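Local coordinates for protein tryptophan--tRNA ligase (Aeropyrum pernix, PDB 3A04) that joins L-tryptophan to tRNA(Trp) at the expense of ATP, as a class I aminoacyl-tRNA synthetase of a hyperthermophilic archaeon, at residues R22-R27 / D217-L222; L197-D202 / R208-P213. All coordinates share one frame; numbering follows the deposited sequence.

Strand 210-215 and helix 219-231, each one side of a contact, follow each other in the chain, and the two contact centres lie about 18 Å apart. Contact 2 joins the loop after helix 183-197 to the start of strand 210-215, an inner strand of the sheet; contact 1 takes up the chain where that strand has given way to helix 219-231 and sets the first turn of the helix against a loop from the N-terminal part of the chain. Both are largely buried, though Arg208 carries contact 2 out to the surface. Their chemistry differs: a carboxylate against carbon atoms in contact 1, valine packing beside a water bridge in contact 2.

Contact 1: residues R22-R27 / D217-L222; sequences RTFGIR and DQDPHL
A Schellman motif closes helix 18-22, and the loop running out of it presents Phe24 and Ile26 to Asp219, in the first turn of helix 219-231. Gly25, at positive phi, is the C-prime residue of that motif, with Gly25 N bonded to Arg22 O (2.9 Å) and Ile26 N to Leu21 O. The meeting itself is between a carboxylate and carbon. Ile26 and Asp219 approach from opposite directions, and Ile26 CD1 ends 3.8 Å from Asp219 OD2, with CG of the same carboxylate equally near. Phe24 adds its CB, 3.9 Å from Asp219 OD2. Asp219 CG stands opposite the backbone N across the first torsion (chi1 -160°), which carries the carboxylate off the helix toward the loop. Its polar partners lie beyond the two segments: OD1 takes a salt bridge from Arg56 and a hydrogen bond from Tyr245, and OD2 pairs with Arg223. Arg56 also bonds Phe24 O, so one guanidinium ties loop and helix together. Were this aspartate an alanine, Arg56 and Arg223 would probably lose their buried counter-charge and Tyr245 its acceptor, with a gap opened beside Ile26 CD1. The two arginines probably favour the ionised carboxylate, consistent with an Asp219 buried against hydrocarbon with both oxygens hydrogen-bonded.

Contact 2: residues L197-D202 / R208-P213; sequences LHVQLD and RHVVVP
Val199 and Val210 supply the apolar part of this helix-to-strand return, which leads from helix 183-197 into strand 210-215, set between strands 242-246 and 72-77 in the parallel part of the class I (Rossmann-type) sheet. The two side chains reach for each other tip to tip, and Val199 CG2 comes within 3.2 Å of Val210 CG2, tighter than usual van der Waals contact. Val199 CG2 lies between its own backbone N and carbonyl carbon, with CG1 anti to the latter (chi1 -56°), which turns the CG2 methyl onto the strand. Val210 CG1 stays farther off, 4.1 Å from Val199 CG2. On the strand itself, Val210 bonds through its backbone to Ala242 of the adjacent parallel strand.

Side chain meets backbone where Gln200, extended beyond CG, lies alongside Arg208, with Gln200 CG 3.8 Å from Arg208 CA and Gln200 CD 3.7 Å from Arg208 O.

The polar link goes through one water. The O of water 1 donates to Gln200 OE1 at 2.8 Å and accepts from Arg208 NE at 2.7 Å, sitting in the plane of the guanidinium at its edge. Gln200 OE1 has a second donor in the backbone N of Glu239, whose side chain also takes a bond from His209 ND1.

Two donors, the water and Glu239 N, hold the amide oxygen of Gln200 and are likely to restrict its rotation. The exposed arginine is joined to the buried glutamine by a water rather than directly, while Val199 and Val210 meet through methyl groups.

Contact 1: residues R22-R27 / D217-L222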
loop_
_atom_site.group_PDB
_atom_site.type_symbol
_atom_site.label_atom_id
_atom_site.label_comp_id
_atom_site.label_asym_id
_atom_site.label_seq_id
_atom_site.Cartn_x
_atom_site.Cartn_y
_atom_site.Cartn_z
ATOM N N ARG A 22 -14.875 -7.478 28.559
ATOM C CA ARG A 22 -14.083 -8.679 28.938
ATOM C C ARG A 22 -14.162 -9.763 27.870
ATOM O O ARG A 22 -13.233 -10.570 27.716
ATOM C CB ARG A 22 -14.512 -9.262 30.292
ATOM C CG ARG A 22 -13.821 -8.640 31.481
ATOM C CD ARG A 22 -14.515 -9.008 32.781
ATOM N NE ARG A 22 -14.072 -8.121 33.871
ATOM C CZ ARG A 22 -13.891 -8.517 35.128
ATOM N NH1 ARG A 22 -14.106 -9.792 35.461
ATOM N NH2 ARG A 22 -13.494 -7.646 36.053
ATOM N N THR A 23 -15.268 -9.767 27.135
ATOM C CA THR A 23 -15.449 -10.577 25.907
ATOM C C THR A 23 -14.257 -10.439 24.947
ATOM O O THR A 23 -13.866 -11.406 24.280
ATOM C CB THR A 23 -16.733 -10.117 25.200
ATOM O OG1 THR A 23 -17.837 -10.456 26.044
ATOM C CG2 THR A 23 -16.924 -10.725 23.765
ATOM N N PHE A 24 -13.660 -9.235 24.912
ATOM C CA PHE A 24 -12.582 -8.956 23.961
ATOM C C PHE A 24 -11.228 -9.008 24.644
ATOM O O PHE A 24 -10.168 -8.595 24.090
ATOM C CB PHE A 24 -12.865 -7.610 23.309
ATOM C CG PHE A 24 -14.178 -7.587 22.599
ATOM C CD1 PHE A 24 -14.379 -8.365 21.470
ATOM C CD2 PHE A 24 -15.234 -6.846 23.091
ATOM C CE1 PHE A 24 -15.594 -8.388 20.813
ATOM C CE2 PHE A 24 -16.473 -6.855 22.439
ATOM C CZ PHE A 24 -16.648 -7.618 21.302
ATOM N N GLY A 25 -11.253 -9.515 25.866
ATOM C CA GLY A 25 -10.023 -9.721 26.643
ATOM C C GLY A 25 -9.514 -8.418 27.260
ATOM O O GLY A 25 -8.333 -8.309 27.671
ATOM N N ILE A 26 -10.384 -7.422 27.302
ATOM C CA ILE A 26 -10.047 -6.174 28.015
ATOM C C ILE A 26 -10.312 -6.302 29.518
ATOM O O ILE A 26 -11.440 -6.631 29.930
ATOM C CB ILE A 26 -10.825 -5.005 27.428
ATOM C CG1 ILE A 26 -10.537 -4.924 25.910
ATOM C CG2 ILE A 26 -10.518 -3.735 28.215
ATOM C CD1 ILE A 26 -11.440 -3.891 25.159
ATOM N N ARG A 27 -9.298 -6.008 30.306
ATOM C CA ARG A 27 -9.317 -6.160 31.759
ATOM C C ARG A 27 -9.389 -4.837 32.516
ATOM O O ARG A 27 -8.971 -3.800 31.986
ATOM C CB ARG A 27 -8.013 -6.838 32.168
ATOM C CG ARG A 27 -7.796 -8.132 31.401
ATOM C CD ARG A 27 -8.222 -9.391 32.194
ATOM N NE ARG A 27 -9.651 -9.454 32.427
ATOM C CZ ARG A 27 -10.248 -9.952 33.525
ATOM N NH1 ARG A 27 -9.572 -10.388 34.583
ATOM N NH2 ARG A 27 -11.562 -9.966 33.592
ATOM N N ASP A 217 -14.029 2.300 21.587
ATOM C CA ASP A 217 -14.612 2.381 20.270
ATOM C C ASP A 217 -13.567 2.124 19.189
ATOM O O ASP A 217 -13.908 1.926 18.021
ATOM C CB ASP A 217 -15.246 3.772 20.088
ATOM C CG ASP A 217 -14.198 4.851 19.745
ATOM O OD1 ASP A 217 -13.519 5.391 20.655
ATOM O OD2 ASP A 217 -14.037 5.136 18.511
ATOM N N GLN A 218 -12.278 2.100 19.575
ATOM C CA GLN A 218 -11.229 1.832 18.616
ATOM C C GLN A 218 -10.721 0.397 18.743
ATOM O O GLN A 218 -9.765 0.031 18.100
ATOM C CB GLN A 218 -10.051 2.771 18.894
ATOM C CG GLN A 218 -10.406 4.252 18.722
ATOM C CD GLN A 218 -9.254 5.142 19.150
ATOM O OE1 GLN A 218 -9.063 5.391 20.332
ATOM N NE2 GLN A 218 -8.515 5.675 18.169
ATOM N N ASP A 219 -11.346 -0.433 19.590
ATOM C CA ASP A 219 -10.800 -1.770 19.761
ATOM C C ASP A 219 -10.939 -2.695 18.553
ATOM O O ASP A 219 -10.061 -3.538 18.342
ATOM C CB ASP A 219 -11.326 -2.447 21.052
ATOM C CG ASP A 219 -10.441 -3.578 21.489
ATOM O OD1 ASP A 219 -9.214 -3.345 21.796
ATOM O OD2 ASP A 219 -10.961 -4.702 21.480
ATOM N N PRO A 220 -12.037 -2.582 17.767
ATOM C CA PRO A 220 -12.145 -3.507 16.602
ATOM C C PRO A 220 -10.934 -3.452 15.669
ATOM O O PRO A 220 -10.446 -4.540 15.230
ATOM C CB PRO A 220 -13.381 -3.055 15.876
ATOM C CG PRO A 220 -14.295 -2.508 17.066
ATOM C CD PRO A 220 -13.255 -1.766 17.926
ATOM N N HIS A 221 -10.439 -2.243 15.395
ATOM C CA HIS A 221 -9.214 -2.167 14.551
ATOM C C HIS A 221 -7.977 -2.747 15.239
ATOM O O HIS A 221 -7.087 -3.398 14.613
ATOM C CB HIS A 221 -8.897 -0.730 14.023
ATOM C CG HIS A 221 -7.695 -0.732 13.135
ATOM N ND1 HIS A 221 -6.412 -0.566 13.611
ATOM C CD2 HIS A 221 -7.576 -1.036 11.822
ATOM C CE1 HIS A 221 -5.552 -0.737 12.616
ATOM N NE2 HIS A 221 -6.240 -1.010 11.519
ATOM N N LEU A 222 -7.854 -2.491 16.530
ATOM C CA LEU A 222 -6.756 -3.079 17.295
ATOM C C LEU A 222 -6.774 -4.637 17.306
ATOM O O LEU A 222 -5.759 -5.282 17.314
ATOM C CB LEU A 222 -6.897 -2.603 18.713
ATOM C CG LEU A 222 -5.703 -2.664 19.614
ATOM C CD1 LEU A 222 -4.480 -2.088 18.884
ATOM C CD2 LEU A 222 -6.047 -1.737 20.812
#

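Contact 2: residues L197-D202 / R208-P213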
loop_
_atom_site.group_PDB
_atom_site.type_symbol
_atom_site.label_atom_id
_atom_site.label_comp_id
_atom_site.label_asym_id
_atom_site.label_seq_id
_atom_site.Cartn_x
_atom_site.Cartn_y
_atom_site.Cartn_z
ATOM N N LEU A 197 2.503 -2.000 14.254
ATOM C CA LEU A 197 3.394 -3.166 14.269
ATOM C C LEU A 197 4.782 -2.844 13.757
ATOM O O LEU A 197 5.662 -3.573 14.082
ATOM C CB LEU A 197 2.765 -4.247 13.363
ATOM C CG LEU A 197 1.466 -4.803 13.985
ATOM C CD1 LEU A 197 0.752 -5.668 12.981
ATOM C CD2 LEU A 197 1.649 -5.576 15.331
ATOM N N HIS A 198 5.000 -1.813 12.900
ATOM C CA HIS A 198 6.305 -1.673 12.230
ATOM C C HIS A 198 7.415 -1.377 13.242
ATOM O O HIS A 198 8.568 -1.626 12.973
ATOM C CB HIS A 198 6.329 -0.532 11.167
ATOM C CG HIS A 198 6.448 0.854 11.753
ATOM N ND1 HIS A 198 5.424 1.467 12.450
ATOM C CD2 HIS A 198 7.488 1.751 11.740
ATOM C CE1 HIS A 198 5.809 2.685 12.828
ATOM N NE2 HIS A 198 7.066 2.870 12.437
ATOM N N VAL A 199 7.074 -0.812 14.409
ATOM C CA VAL A 199 8.128 -0.481 15.389
ATOM C C VAL A 199 8.868 -1.708 15.948
ATOM O O VAL A 199 9.994 -1.610 16.492
ATOM C CB VAL A 199 7.560 0.375 16.601
ATOM C CG1 VAL A 199 6.895 1.605 16.058
ATOM C CG2 VAL A 199 6.653 -0.474 17.569
ATOM N N GLN A 200 8.243 -2.856 15.749
ATOM C CA GLN A 200 8.842 -4.154 16.090
ATOM C C GLN A 200 9.945 -4.618 15.126
ATOM O O GLN A 200 10.747 -5.472 15.477
ATOM C CB GLN A 200 7.730 -5.199 16.062
ATOM C CG GLN A 200 6.643 -4.910 17.086
ATOM C CD GLN A 200 5.728 -6.158 17.230
ATOM O OE1 GLN A 200 6.207 -7.296 17.392
ATOM N NE2 GLN A 200 4.492 -5.934 17.310
ATOM N N LEU A 201 10.009 -4.050 13.929
ATOM C CA LEU A 201 11.117 -4.397 13.015
ATOM C C LEU A 201 12.439 -3.809 13.449
ATOM O O LEU A 201 12.475 -2.682 13.942
ATOM C CB LEU A 201 10.810 -3.887 11.594
ATOM C CG LEU A 201 9.413 -4.314 11.006
ATOM C CD1 LEU A 201 9.125 -3.529 9.688
ATOM C CD2 LEU A 201 9.377 -5.884 10.793
ATOM N N ASP A 202 13.542 -4.518 13.171
ATOM C CA ASP A 202 14.848 -4.052 13.545
ATOM C C ASP A 202 15.133 -2.706 12.936
ATOM O O ASP A 202 15.728 -1.881 13.592
ATOM C CB ASP A 202 15.886 -5.090 13.104
ATOM C CG ASP A 202 15.661 -6.410 13.876
ATOM O OD1 ASP A 202 15.222 -6.343 15.074
ATOM O OD2 ASP A 202 15.819 -7.466 13.271
ATOM N N ARG A 208 9.558 -4.810 20.325
ATOM C CA ARG A 208 8.563 -5.815 20.237
ATOM C C ARG A 208 7.388 -5.533 21.185
ATOM O O ARG A 208 6.222 -5.876 20.895
ATOM C CB ARG A 208 9.224 -7.164 20.656
ATOM C CG ARG A 208 8.135 -8.136 21.120
ATOM C CD ARG A 208 8.721 -9.548 21.227
ATOM N NE ARG A 208 9.105 -10.069 19.898
ATOM C CZ ARG A 208 9.735 -11.239 19.796
ATOM N NH1 ARG A 208 10.068 -11.912 20.926
ATOM N NH2 ARG A 208 10.029 -11.715 18.609
ATOM N N HIS A 209 7.683 -4.895 22.304
ATOM C CA HIS A 209 6.641 -4.674 23.300
ATOM C C HIS A 209 6.106 -3.214 23.135
ATOM O O HIS A 209 6.809 -2.260 23.492
ATOM C CB HIS A 209 7.275 -4.893 24.646
ATOM C CG HIS A 209 7.878 -6.258 24.787
ATOM N ND1 HIS A 209 7.082 -7.378 24.858
ATOM C CD2 HIS A 209 9.160 -6.703 24.779
ATOM C CE1 HIS A 209 7.838 -8.464 24.904
ATOM N NE2 HIS A 209 9.095 -8.092 24.827
ATOM N N VAL A 210 4.903 -3.075 22.598
ATOM C CA VAL A 210 4.363 -1.744 22.263
ATOM C C VAL A 210 2.983 -1.646 22.870
ATOM O O VAL A 210 2.210 -2.588 22.792
ATOM C CB VAL A 210 4.094 -1.609 20.737
ATOM C CG1 VAL A 210 3.742 -0.089 20.372
ATOM C CG2 VAL A 210 5.252 -2.061 19.984
ATOM N N VAL A 211 2.635 -0.480 23.428
ATOM C CA VAL A 211 1.293 -0.325 23.958
ATOM C C VAL A 211 0.653 0.809 23.174
ATOM O O VAL A 211 1.340 1.730 22.711
ATOM C CB VAL A 211 1.312 -0.050 25.528
ATOM C CG1 VAL A 211 2.168 1.296 25.918
ATOM C CG2 VAL A 211 -0.156 -0.020 26.085
ATOM N N VAL A 212 -0.654 0.720 22.927
ATOM C CA VAL A 212 -1.358 1.755 22.172
ATOM C C VAL A 212 -2.493 2.263 23.061
ATOM O O VAL A 212 -3.388 1.454 23.478
ATOM C CB VAL A 212 -1.978 1.150 20.916
ATOM C CG1 VAL A 212 -2.662 2.223 19.997
ATOM C CG2 VAL A 212 -0.867 0.359 20.059
ATOM N N PRO A 213 -2.519 3.598 23.354
ATOM C CA PRO A 213 -3.624 4.054 24.190
ATOM C C PRO A 213 -4.826 4.420 23.352
ATOM O O PRO A 213 -4.688 5.200 22.407
ATOM C CB PRO A 213 -3.044 5.292 24.890
ATOM C CG PRO A 213 -2.032 5.897 23.902
ATOM C CD PRO A 213 -1.486 4.633 23.144
HETATM O O HOH W 1 8.599 -8.833 17.573
#